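Local coordinates for D-glycerate 2-kinase (Thermotoga maritima, PDB 2B8N), which catalyses the magnesium-dependent transfer of a phosphate group from ATP to D-glycerate, yielding 2-phosphoglycerate in the breakdown of serine, at residues K382-A386 and M387-P391. Residues are numbered along the deposited sequence; the frame is centred on the assembly and turned at random.
Sequences KTLKA and MGEDP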
# COMPACT_ATOMS: atom_id res chain seq x y z
N LYS A 382 19.75 -22.05 -15.28
CA LYS A 382 20.31 -22.88 -16.35
C LYS A 382 19.47 -22.85 -17.65
O LYS A 382 20.01 -23.07 -18.75
CB LYS A 382 20.68 -24.30 -15.86
CG LYS A 382 19.66 -25.03 -15.04
CD LYS A 382 20.17 -26.45 -14.63
CE LYS A 382 21.03 -26.45 -13.35
NZ LYS A 382 22.48 -26.29 -13.62
N THR A 383 18.17 -22.58 -17.54
CA THR A 383 17.35 -22.36 -18.73
C THR A 383 17.91 -21.15 -19.49
O THR A 383 18.08 -21.19 -20.72
CB THR A 383 15.84 -22.12 -18.44
OG1 THR A 383 15.28 -23.21 -17.70
CG2 THR A 383 15.09 -21.98 -19.75
N LEU A 384 18.22 -20.09 -18.74
CA LEU A 384 18.84 -18.89 -19.30
C LEU A 384 20.25 -19.12 -19.86
O LEU A 384 20.57 -18.68 -20.98
CB LEU A 384 18.88 -17.79 -18.25
CG LEU A 384 17.54 -17.12 -17.97
CD1 LEU A 384 17.65 -16.21 -16.75
CD2 LEU A 384 17.04 -16.35 -19.18
N LYS A 385 21.10 -19.81 -19.09
CA LYS A 385 22.44 -20.16 -19.58
C LYS A 385 22.37 -21.01 -20.85
O LYS A 385 23.10 -20.73 -21.82
CB LYS A 385 23.26 -20.86 -18.49
CG LYS A 385 23.59 -19.94 -17.30
CD LYS A 385 24.20 -20.70 -16.12
CE LYS A 385 24.57 -19.75 -14.96
NZ LYS A 385 25.27 -20.40 -13.78
N ALA A 386 21.47 -22.00 -20.88
CA ALA A 386 21.31 -22.85 -22.07
C ALA A 386 20.83 -22.06 -23.29
O ALA A 386 21.02 -22.51 -24.41
CB ALA A 386 20.35 -23.98 -21.80
N MSE A 387 20.22 -20.90 -23.08
CA MSE A 387 19.89 -20.02 -24.21
C MSE A 387 21.02 -19.03 -24.58
O MSE A 387 20.89 -18.23 -25.51
CB MSE A 387 18.63 -19.26 -23.90
CG MSE A 387 17.42 -20.13 -23.78
SE MSE A 387 15.99 -19.06 -23.00
CE MSE A 387 16.04 -17.47 -24.27
N GLY A 388 22.14 -19.12 -23.86
CA GLY A 388 23.27 -18.23 -24.09
C GLY A 388 23.17 -16.93 -23.30
O GLY A 388 23.93 -16.01 -23.56
N GLU A 389 22.24 -16.85 -22.36
CA GLU A 389 22.06 -15.62 -21.59
C GLU A 389 22.79 -15.73 -20.26
O GLU A 389 22.99 -16.82 -19.75
CB GLU A 389 20.57 -15.34 -21.35
CG GLU A 389 19.71 -15.20 -22.60
CD GLU A 389 19.90 -13.87 -23.32
OE1 GLU A 389 20.84 -13.11 -23.01
OE2 GLU A 389 19.08 -13.57 -24.21
N ASP A 390 23.21 -14.59 -19.71
CA ASP A 390 23.84 -14.53 -18.38
C ASP A 390 22.93 -13.83 -17.35
O ASP A 390 22.70 -12.61 -17.44
CB ASP A 390 25.18 -13.80 -18.44
CG ASP A 390 25.79 -13.59 -17.06
OD1 ASP A 390 25.52 -14.41 -16.15
OD2 ASP A 390 26.52 -12.60 -16.87
N PRO A 391 22.41 -14.58 -16.37
CA PRO A 391 21.58 -14.02 -15.30
C PRO A 391 22.14 -12.79 -14.54
O PRO A 391 21.38 -11.87 -14.25
CB PRO A 391 21.40 -15.21 -14.36
CG PRO A 391 21.45 -16.38 -15.26
CD PRO A 391 22.53 -16.04 -16.23
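A Schellman motif ends the helix that contains 382-386, with Gly388 turning the chain out of the last turn. Two backbone bonds carry it: Glu389 N reaches Leu384 O at 2.8 Å (151°), and Gly388 N meets Lys385 O, also at 2.8 Å, from above the carbonyl plane. Met387 N makes two weak bonds, to Thr383 O and to Leu384 O. Glycine suits position 388 because, with Gly388 phi at 87°, a CB would press against the carbonyl O of Met387. The turn joins two helices within the MOFRL family region, and beyond it the chain runs back beside the first, Lys385 CA making a CA-H...O contact with Glu389 O. This returning chain packs on the helix through Pro391: Leu384 CD1 lies 4.1 Å from Pro391 CG, the two side chains running alongside in opposed directions. Pro391, whose ring fits the first turn of helix 391-396, also meets Lys385, its CD 4.2 Å from CG of the lysine, whose chain crosses it at about a right angle. Extended beyond CG, that chain carries NZ to a salt bridge with Glu350, which Lys382 also joins. In selenomethionine Met387, CG anti to the carbonyl carbon (chi1 -65°) places the side chain back over the last turn beside Thr383; it touches Lys406 of helix 400-406, as Leu384 does. Glu389 CB lies over Leu384 O, while its bent chain leads the carboxylate away, where OE1 hydrogen-bonds Tyr394 OH. Aspartate suits the N-cap because its short carboxylate can accept from the helix's first N-H groups: Asp390 weakly bonds Tyr392 N and Gln393 N.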